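Local coordinates for protein fimbrium subunit Fim1C (Bacteroides vulgatus, PDB 4QB7) that is probably a component of the fimbrial tip in filamentous surface appendages that mediate cell adhesion and biofilm formation, at residues Ala38-Ile42 with Phe93-Tyr99; Tyr269-Val273 with Thr318-Gly322; Gln242-Lys247 with Asp292-Lys296. One frame throughout, in Å; residues are numbered along the deposited sequence.

Contact 1 of 3, residues Ala38-Ile42 with Phe93-Tyr99; sequences AGFGI and FFAYAPY. With SO4 (sulfate ion), chain P.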
loop_
_atom_site.group_PDB
_atom_site.type_symbol
_atom_site.label_atom_id
_atom_site.label_comp_id
_atom_site.label_asym_id
_atom_site.label_seq_id
_atom_site.Cartn_x
_atom_site.Cartn_y
_atom_site.Cartn_z
ATOM N N ALA A 38 0.323 16.310 2.706
ATOM C CA ALA A 38 1.658 16.891 2.619
ATOM C C ALA A 38 2.171 17.250 1.199
ATOM O O ALA A 38 3.299 17.722 1.064
ATOM C CB ALA A 38 2.628 15.910 3.265
ATOM N N GLY A 39 1.378 17.005 0.166
ATOM C CA GLY A 39 1.820 17.218 -1.204
ATOM C C GLY A 39 2.820 16.146 -1.585
ATOM O O GLY A 39 2.788 15.044 -1.040
ATOM N N PHE A 40 3.749 16.461 -2.471
ATOM C CA PHE A 40 4.742 15.483 -2.919
ATOM C C PHE A 40 6.128 16.117 -3.018
ATOM O O PHE A 40 6.261 17.330 -2.858
ATOM C CB PHE A 40 4.300 14.866 -4.274
ATOM C CG PHE A 40 4.130 15.823 -5.440
ATOM C CD1 PHE A 40 2.936 16.521 -5.624
ATOM C CD2 PHE A 40 5.132 15.968 -6.391
ATOM C CE1 PHE A 40 2.766 17.380 -6.707
ATOM C CE2 PHE A 40 4.960 16.835 -7.477
ATOM C CZ PHE A 40 3.771 17.526 -7.633
ATOM N N GLY A 41 7.139 15.279 -3.239
ATOM C CA GLY A 41 8.528 15.697 -3.388
ATOM C C GLY A 41 9.077 15.381 -4.769
ATOM O O GLY A 41 8.802 14.308 -5.311
ATOM N N ILE A 42 9.845 16.316 -5.350
ATOM C CA ILE A 42 10.415 16.201 -6.694
ATOM C C ILE A 42 11.928 16.112 -6.670
ATOM O O ILE A 42 12.579 16.852 -5.934
ATOM C CB ILE A 42 10.006 17.421 -7.582
ATOM C CG1 ILE A 42 8.503 17.740 -7.494
ATOM C CG2 ILE A 42 10.472 17.250 -9.042
ATOM C CD1 ILE A 42 8.102 19.103 -8.104
ATOM N N PHE A 93 12.711 14.424 -14.402
ATOM C CA PHE A 93 11.998 14.488 -13.143
ATOM C C PHE A 93 11.621 13.105 -12.652
ATOM O O PHE A 93 11.456 12.170 -13.439
ATOM C CB PHE A 93 10.735 15.367 -13.297
ATOM C CG PHE A 93 11.015 16.794 -13.719
ATOM C CD1 PHE A 93 11.143 17.128 -15.064
ATOM C CD2 PHE A 93 11.155 17.805 -12.771
ATOM C CE1 PHE A 93 11.433 18.443 -15.452
ATOM C CE2 PHE A 93 11.439 19.117 -13.159
ATOM C CZ PHE A 93 11.558 19.433 -14.499
ATOM N N PHE A 94 11.523 12.997 -11.318
ATOM C CA PHE A 94 11.031 11.874 -10.515
ATOM C C PHE A 94 10.237 12.479 -9.374
ATOM O O PHE A 94 10.508 13.617 -8.977
ATOM C CB PHE A 94 12.175 10.976 -9.987
ATOM C CG PHE A 94 13.047 10.386 -11.061
ATOM C CD1 PHE A 94 12.666 9.226 -11.732
ATOM C CD2 PHE A 94 14.247 10.994 -11.415
ATOM C CE1 PHE A 94 13.477 8.688 -12.735
ATOM C CE2 PHE A 94 15.065 10.443 -12.409
ATOM C CZ PHE A 94 14.662 9.310 -13.074
ATOM N N ALA A 95 9.278 11.743 -8.835
ATOM C CA ALA A 95 8.479 12.246 -7.726
ATOM C C ALA A 95 8.002 11.092 -6.863
ATOM O O ALA A 95 7.893 9.973 -7.360
ATOM C CB ALA A 95 7.292 13.038 -8.250
ATOM N N TYR A 96 7.721 11.369 -5.582
ATOM C CA TYR A 96 7.168 10.401 -4.624
ATOM C C TYR A 96 6.165 11.133 -3.710
ATOM O O TYR A 96 6.166 12.366 -3.608
ATOM C CB TYR A 96 8.293 9.705 -3.788
ATOM C CG TYR A 96 8.843 10.593 -2.696
ATOM C CD1 TYR A 96 9.769 11.591 -2.985
ATOM C CD2 TYR A 96 8.339 10.526 -1.394
ATOM C CE1 TYR A 96 10.175 12.504 -2.016
ATOM C CE2 TYR A 96 8.716 11.456 -0.424
ATOM C CZ TYR A 96 9.633 12.445 -0.745
ATOM O OH TYR A 96 10.052 13.338 0.205
ATOM N N ALA A 97 5.338 10.367 -3.022
ATOM C CA ALA A 97 4.380 10.906 -2.060
ATOM C C ALA A 97 4.000 9.813 -1.062
ATOM O O ALA A 97 4.089 8.627 -1.405
ATOM C CB ALA A 97 3.152 11.490 -2.744
ATOM N N PRO A 98 3.649 10.182 0.199
ATOM C CA PRO A 98 3.530 11.552 0.751
ATOM C C PRO A 98 4.912 12.148 0.976
ATOM O O PRO A 98 5.870 11.401 1.143
ATOM C CB PRO A 98 2.756 11.325 2.057
ATOM C CG PRO A 98 3.152 9.952 2.478
ATOM C CD PRO A 98 3.298 9.168 1.211
ATOM N N TYR A 99 5.026 13.475 0.943
ATOM C CA TYR A 99 6.308 14.151 1.123
ATOM C C TYR A 99 6.948 13.875 2.501
ATOM O O TYR A 99 6.259 13.879 3.516
ATOM C CB TYR A 99 6.107 15.643 0.925
ATOM C CG TYR A 99 7.334 16.486 1.178
ATOM C CD1 TYR A 99 8.310 16.643 0.198
ATOM C CD2 TYR A 99 7.481 17.200 2.367
ATOM C CE1 TYR A 99 9.443 17.419 0.427
ATOM C CE2 TYR A 99 8.585 18.018 2.587
ATOM C CZ TYR A 99 9.573 18.110 1.621
ATOM O OH TYR A 99 10.661 18.919 1.834
HETATM S S SO4 P . 10.391 21.397 4.173
HETATM O O1 SO4 P . 11.414 20.476 3.673
HETATM O O2 SO4 P . 9.894 22.288 3.093
HETATM O O3 SO4 P . 9.254 20.657 4.724
HETATM O O4 SO4 P . 10.999 22.179 5.251
#
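Gly-41 and Tyr-96 pair in an antiparallel ladder of the mixed beta sheet in this fimbrillin-like chain, where strand 40-47 runs beside strand 90-97. They form a hydrogen-bonded pair: Gly-41 N donates to Tyr-96 O at 3.1 Å, and Tyr-96 N to Gly-41 O, also at 3.1 Å. Next along is the non-hydrogen-bonded pair of Ile-42 and Ala-95, with Ala-95 CA making a CA-H...O contact to Gly-41 O. A side chain on Gly-41 would run into Tyr-96 CE1; the Tyr-96 ring lies beside the glycine, one face toward Gly-41 N, while its OH bonds Asn-66 and Glu-100 N. On the apolar side, Phe-40 CB rests on Ala-97 CB at 3.9 Å, and Ile-42 CG2 meets Phe-93 CD2 at the ring edge, 3.8 Å away; Phe-162 adds to this packing. Beyond a cis peptide before Pro-98, Tyr-99 N makes a weak bond of 3.4 Å to Gly-39 O. Tyr-99 holds CG opposite its own N (chi1 176°), which brings CD1 edge-on to Gly-41 CA at 3.7 Å, and its OH donates to a sulfate probably left from crystallisation. Replacing Tyr-99 with a serine would probably leave Gly-41 CA without that ring edge and His-68 without its stacking partner. The backbone bonds set the register, and carbon packing by Phe-40 and Ile-42 covers one face of the ladder, the two tyrosine rings lying by Gly-41 on the other.

Contact 2 of 3, residues Tyr269-Val273 with Thr318-Gly322; sequences YFIPV and TFKKG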
loop_
_atom_site.group_PDB
_atom_site.type_symbol
_atom_site.label_atom_id
_atom_site.label_comp_id
_atom_site.label_asym_id
_atom_site.label_seq_id
_atom_site.Cartn_x
_atom_site.Cartn_y
_atom_site.Cartn_z
ATOM N N TYR A 269 -1.382 -1.665 3.541
ATOM C CA TYR A 269 -0.426 -1.369 2.457
ATOM C C TYR A 269 0.922 -1.899 2.826
ATOM O O TYR A 269 1.586 -1.348 3.705
ATOM C CB TYR A 269 -0.337 0.151 2.159
ATOM C CG TYR A 269 -1.673 0.850 2.094
ATOM C CD1 TYR A 269 -2.522 0.671 1.009
ATOM C CD2 TYR A 269 -2.099 1.676 3.129
ATOM C CE1 TYR A 269 -3.765 1.304 0.947
ATOM C CE2 TYR A 269 -3.332 2.338 3.066
ATOM C CZ TYR A 269 -4.165 2.135 1.978
ATOM O OH TYR A 269 -5.398 2.726 1.925
ATOM N N PHE A 270 1.344 -2.961 2.144
ATOM C CA PHE A 270 2.616 -3.632 2.433
ATOM C C PHE A 270 3.620 -3.512 1.305
ATOM O O PHE A 270 3.203 -3.355 0.160
ATOM C CB PHE A 270 2.345 -5.139 2.655
ATOM C CG PHE A 270 1.690 -5.510 3.960
ATOM C CD1 PHE A 270 2.439 -5.619 5.124
ATOM C CD2 PHE A 270 0.328 -5.764 4.024
ATOM C CE1 PHE A 270 1.827 -5.953 6.337
ATOM C CE2 PHE A 270 -0.275 -6.138 5.231
ATOM C CZ PHE A 270 0.479 -6.226 6.379
ATOM N N ILE A 271 4.948 -3.678 1.624
ATOM C CA ILE A 271 6.015 -3.827 0.636
ATOM C C ILE A 271 5.636 -5.148 -0.083
ATOM O O ILE A 271 5.320 -6.146 0.597
ATOM C CB ILE A 271 7.438 -3.820 1.252
ATOM C CG1 ILE A 271 7.747 -2.480 1.942
ATOM C CG2 ILE A 271 8.489 -4.119 0.186
ATOM C CD1 ILE A 271 8.842 -2.517 2.906
ATOM N N PRO A 272 5.504 -5.138 -1.433
ATOM C CA PRO A 272 5.032 -6.350 -2.125
ATOM C C PRO A 272 6.009 -7.525 -2.030
ATOM O O PRO A 272 7.184 -7.347 -1.664
ATOM C CB PRO A 272 4.862 -5.873 -3.575
ATOM C CG PRO A 272 5.809 -4.759 -3.713
ATOM C CD PRO A 272 5.812 -4.056 -2.394
ATOM N N VAL A 273 5.522 -8.727 -2.345
ATOM C CA VAL A 273 6.374 -9.921 -2.364
ATOM C C VAL A 273 6.741 -10.163 -3.838
ATOM O O VAL A 273 5.852 -10.191 -4.693
ATOM C CB VAL A 273 5.714 -11.167 -1.689
ATOM C CG1 VAL A 273 6.611 -12.382 -1.805
ATOM C CG2 VAL A 273 5.406 -10.894 -0.221
ATOM N N THR A 318 0.303 -13.832 -4.637
ATOM C CA THR A 318 -0.430 -12.860 -3.829
ATOM C C THR A 318 0.582 -11.860 -3.256
ATOM O O THR A 318 1.786 -12.141 -3.236
ATOM C CB THR A 318 -1.309 -13.539 -2.766
ATOM O OG1 THR A 318 -2.358 -12.642 -2.409
ATOM C CG2 THR A 318 -0.547 -13.958 -1.539
ATOM N N PHE A 319 0.074 -10.713 -2.764
ATOM C CA PHE A 319 0.837 -9.567 -2.278
ATOM C C PHE A 319 1.648 -8.997 -3.479
ATOM O O PHE A 319 2.840 -8.692 -3.366
ATOM C CB PHE A 319 1.696 -9.918 -1.048
ATOM C CG PHE A 319 1.055 -9.725 0.308
ATOM C CD1 PHE A 319 -0.170 -10.315 0.612
ATOM C CD2 PHE A 319 1.736 -9.066 1.330
ATOM C CE1 PHE A 319 -0.709 -10.236 1.917
ATOM C CE2 PHE A 319 1.194 -8.985 2.630
ATOM C CZ PHE A 319 -0.030 -9.557 2.908
ATOM N N LYS A 320 0.967 -8.871 -4.644
ATOM C CA LYS A 320 1.532 -8.355 -5.897
ATOM C C LYS A 320 1.628 -6.830 -5.887
ATOM O O LYS A 320 0.666 -6.148 -5.500
ATOM C CB LYS A 320 0.669 -8.772 -7.101
ATOM C CG LYS A 320 0.712 -10.232 -7.485
ATOM C CD LYS A 320 -0.311 -10.533 -8.587
ATOM C CE LYS A 320 0.296 -11.446 -9.620
ATOM N NZ LYS A 320 -0.734 -12.115 -10.450
ATOM N N LYS A 321 2.765 -6.294 -6.354
ATOM C CA LYS A 321 2.970 -4.846 -6.496
ATOM C C LYS A 321 1.903 -4.244 -7.399
ATOM O O LYS A 321 1.604 -4.802 -8.458
ATOM C CB LYS A 321 4.357 -4.588 -7.090
ATOM C CG LYS A 321 4.785 -3.152 -7.125
ATOM C CD LYS A 321 6.252 -3.061 -7.550
ATOM C CE LYS A 321 6.666 -1.668 -7.979
ATOM N NZ LYS A 321 5.929 -1.233 -9.177
ATOM N N GLY A 322 1.325 -3.136 -6.963
ATOM C CA GLY A 322 0.321 -2.414 -7.728
ATOM C C GLY A 322 -1.006 -3.122 -7.909
ATOM O O GLY A 322 -1.769 -2.766 -8.816
#
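Phe-270 meets Phe-319 where strand 259-270 ends and its chain runs on across the loop that leads into strand 323-331. Phe-270 holds CG opposite its carbonyl carbon (chi1 -74°), which turns the ring toward that loop. Phe-319 CE2 lies over one face of it, with Phe-270 CD2 the nearest atom at 3.6 Å. The two planes are 31° apart and the ring centroids 5.2 Å, so the pair meets obliquely. Ile-171 of strand 159-178 and Tyr-327 of strand 323-331 also pack on Phe-319. Ile-271 turns away from the loop and packs on Trp-215.

Pro-272 then sits against the loop backbone. Its CB packs against the Phe-319 carbonyl and against Lys-321 N, the latter at 3.5 Å. The ring and the Lys-321 side chain run side by side in the same direction, with Pro-272 CG 3.7 Å from Lys-321 CB. Only the aliphatic part of the lysine is used here: the chain continues past the proline, bends at its last torsion, and puts NZ in a salt bridge with Asp-213.

Val-273 supplies the polar link. Its N donates to Phe-319 O at 2.9 Å, a nearly straight bond (165° at the hydrogen) in the carbonyl plane. Val-273 CG2 packs on Phe-319 CB at 3.9 Å, and Leu-202 touches both side chains. Phe-319 is therefore held at both ends: its carbonyl by a backbone N-H, its ring by carbon contacts. One hydrogen bond satisfies a buried carbonyl and ties the loop to the chain at Val-273, while the remaining hold is apolar, joining the strand end to the loop without any charge pairing between them.

Contact 3 of 3, residues Gln242-Lys247 with Asp292-Lys296; sequences QWGYNK and DIVTK. With SO4 (sulfate ion), chain C; SO4 (sulfate ion), chain F.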
loop_
_atom_site.group_PDB
_atom_site.type_symbol
_atom_site.label_atom_id
_atom_site.label_comp_id
_atom_site.label_asym_id
_atom_site.label_seq_id
_atom_site.Cartn_x
_atom_site.Cartn_y
_atom_site.Cartn_z
ATOM N N GLN A 242 -26.588 -11.185 21.077
ATOM C CA GLN A 242 -27.285 -12.246 20.390
ATOM C C GLN A 242 -27.399 -13.440 21.287
ATOM O O GLN A 242 -26.422 -14.160 21.440
ATOM C CB GLN A 242 -26.468 -12.608 19.111
ATOM C CG GLN A 242 -27.261 -13.323 17.995
ATOM C CD GLN A 242 -28.223 -12.389 17.324
ATOM O OE1 GLN A 242 -27.823 -11.402 16.677
ATOM N NE2 GLN A 242 -29.506 -12.625 17.544
ATOM N N TRP A 243 -28.577 -13.674 21.874
ATOM C CA TRP A 243 -28.868 -14.832 22.737
ATOM C C TRP A 243 -27.826 -15.021 23.844
ATOM O O TRP A 243 -27.378 -16.133 24.067
ATOM C CB TRP A 243 -28.964 -16.138 21.888
ATOM C CG TRP A 243 -29.730 -16.016 20.609
ATOM C CD1 TRP A 243 -30.988 -15.513 20.450
ATOM C CD2 TRP A 243 -29.308 -16.457 19.311
ATOM N NE1 TRP A 243 -31.363 -15.579 19.126
ATOM C CE2 TRP A 243 -30.363 -16.178 18.408
ATOM C CE3 TRP A 243 -28.141 -17.072 18.819
ATOM C CZ2 TRP A 243 -30.283 -16.483 17.046
ATOM C CZ3 TRP A 243 -28.066 -17.378 17.467
ATOM C CH2 TRP A 243 -29.119 -17.067 16.595
ATOM N N GLY A 244 -27.440 -13.943 24.513
ATOM C CA GLY A 244 -26.415 -13.962 25.554
ATOM C C GLY A 244 -24.999 -13.733 25.056
ATOM O O GLY A 244 -24.111 -13.400 25.843
ATOM N N TYR A 245 -24.763 -13.919 23.749
ATOM C CA TYR A 245 -23.440 -13.722 23.145
ATOM C C TYR A 245 -23.183 -12.231 23.041
ATOM O O TYR A 245 -23.961 -11.547 22.388
ATOM C CB TYR A 245 -23.334 -14.430 21.774
ATOM C CG TYR A 245 -21.995 -14.237 21.097
ATOM C CD1 TYR A 245 -20.924 -15.091 21.365
ATOM C CD2 TYR A 245 -21.779 -13.178 20.214
ATOM C CE1 TYR A 245 -19.693 -14.925 20.730
ATOM C CE2 TYR A 245 -20.545 -12.988 19.601
ATOM C CZ TYR A 245 -19.516 -13.879 19.842
ATOM O OH TYR A 245 -18.323 -13.720 19.197
ATOM N N ASN A 246 -22.133 -11.718 23.700
ATOM C CA ASN A 246 -21.879 -10.289 23.672
ATOM C C ASN A 246 -20.391 -9.907 23.519
ATOM O O ASN A 246 -19.944 -8.854 23.998
ATOM C CB ASN A 246 -22.487 -9.616 24.893
ATOM C CG ASN A 246 -21.815 -9.890 26.186
ATOM O OD1 ASN A 246 -21.068 -10.858 26.341
ATOM N ND2 ASN A 246 -22.066 -9.019 27.144
ATOM N N LYS A 247 -19.677 -10.681 22.739
ATOM C CA LYS A 247 -18.278 -10.444 22.411
ATOM C C LYS A 247 -18.190 -9.392 21.286
ATOM O O LYS A 247 -19.018 -9.402 20.382
ATOM C CB LYS A 247 -17.673 -11.815 21.995
ATOM C CG LYS A 247 -16.190 -11.866 21.734
ATOM C CD LYS A 247 -15.348 -12.009 22.976
ATOM C CE LYS A 247 -13.902 -11.909 22.559
ATOM N NZ LYS A 247 -13.035 -11.453 23.673
ATOM N N ASP A 292 -16.481 -17.616 16.391
ATOM C CA ASP A 292 -17.465 -18.260 17.265
ATOM C C ASP A 292 -18.684 -18.647 16.480
ATOM O O ASP A 292 -19.186 -17.831 15.707
ATOM C CB ASP A 292 -17.853 -17.285 18.395
ATOM C CG ASP A 292 -16.702 -16.885 19.309
ATOM O OD1 ASP A 292 -15.755 -17.690 19.462
ATOM O OD2 ASP A 292 -16.769 -15.782 19.905
ATOM N N ILE A 293 -19.144 -19.896 16.634
ATOM C CA ILE A 293 -20.373 -20.408 16.006
ATOM C C ILE A 293 -21.391 -20.482 17.122
ATOM O O ILE A 293 -21.235 -21.278 18.047
ATOM C CB ILE A 293 -20.185 -21.736 15.234
ATOM C CG1 ILE A 293 -18.973 -21.635 14.260
ATOM C CG2 ILE A 293 -21.503 -22.126 14.488
ATOM C CD1 ILE A 293 -18.515 -22.955 13.744
ATOM N N VAL A 294 -22.354 -19.559 17.104
ATOM C CA VAL A 294 -23.328 -19.373 18.185
ATOM C C VAL A 294 -24.671 -19.920 17.794
ATOM O O VAL A 294 -25.250 -19.449 16.825
ATOM C CB VAL A 294 -23.424 -17.858 18.541
ATOM C CG1 VAL A 294 -24.434 -17.601 19.655
ATOM C CG2 VAL A 294 -22.059 -17.302 18.901
ATOM N N THR A 295 -25.166 -20.902 18.554
ATOM C CA THR A 295 -26.477 -21.529 18.366
ATOM C C THR A 295 -27.405 -21.121 19.524
ATOM O O THR A 295 -27.021 -21.227 20.685
ATOM C CB THR A 295 -26.361 -23.056 18.225
ATOM O OG1 THR A 295 -25.428 -23.387 17.197
ATOM C CG2 THR A 295 -27.691 -23.722 17.930
ATOM N N LYS A 296 -28.638 -20.690 19.193
ATOM C CA LYS A 296 -29.666 -20.283 20.151
ATOM C C LYS A 296 -30.137 -21.436 21.032
ATOM O O LYS A 296 -30.393 -22.534 20.531
ATOM C CB LYS A 296 -30.875 -19.694 19.402
ATOM C CG LYS A 296 -32.043 -19.287 20.277
ATOM C CD LYS A 296 -33.078 -18.523 19.498
ATOM C CE LYS A 296 -34.279 -18.204 20.347
ATOM N NZ LYS A 296 -35.183 -17.246 19.672
HETATM S S SO4 C . -19.819 -14.567 25.415
HETATM O O1 SO4 C . -20.247 -15.909 24.951
HETATM O O2 SO4 C . -18.809 -14.071 24.507
HETATM O O3 SO4 C . -20.992 -13.701 25.309
HETATM O O4 SO4 C . -19.303 -14.631 26.814
HETATM S S SO4 F . -14.465 -8.217 23.782
HETATM O O1 SO4 F . -15.921 -8.139 23.749
HETATM O O2 SO4 F . -13.901 -8.415 22.426
HETATM O O3 SO4 F . -13.939 -6.960 24.326
HETATM O O4 SO4 F . -14.020 -9.319 24.623
#
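Tyr-245 closes a type I' beta turn that begins at Gln-242, and its side chain lies across Val-294 of strand 286-296, which lies between strands 186-196 and 301-313 of an antiparallel sheet. Its CB touches Val-294 CG1 at 4.0 Å. CG lies anti to the backbone N (chi1 179°), which carries the ring out over Val-294. CG and CD1 lie by Val-294 CG2, which sits over one ring face in a CH-pi contact, 3.5 Å from CD1; a sulfate oxygen is also near CD1. CE1 and CZ both pass close to Asp-292 OD2, and at the tip OH donates to that oxygen at 2.7 Å. OD2 uses its anti lone pair and lies in the plane of the ring, while the carboxylate stands nearly upright to it, at 79°. The other oxygen, OD1, is bonded to Thr-306, so the aspartate is gripped from two directions. Phe-189 of strand 186-196 stacks on the tyrosine ring. Trp-243, the second residue of the turn, lies across the extended chain of Lys-296. Lys-296 CB sits over the centre of the indole six-membered ring, 3.7 Å from its centroid, and Lys-296 CD reaches Trp-243 NE1 over the same face at 3.4 Å.

In the fold
Contact 1 comes first along the chain and is complete before the other two begin. Contacts 2 and 3 interleave: 242-247, then 269-273, then 292-296, then 318-322. Contacts 1 and 2, with centres 21 Å apart, both reach the mixed sheet that holds strands 40-47, 90-97 and 259-270. Contact 3 belongs to a separate antiparallel sheet containing strands 186-196 and 286-296, its centre 36 Å from that of contact 2 and 49 Å from that of contact 1. Contact 2 lies close to the chain's centre. The chain passes back and forth between the two sheets, and the separation of contacts 1 and 3, on opposite sides of that centre, reflects an elongated molecule, consistent with a probable fimbrial tip component.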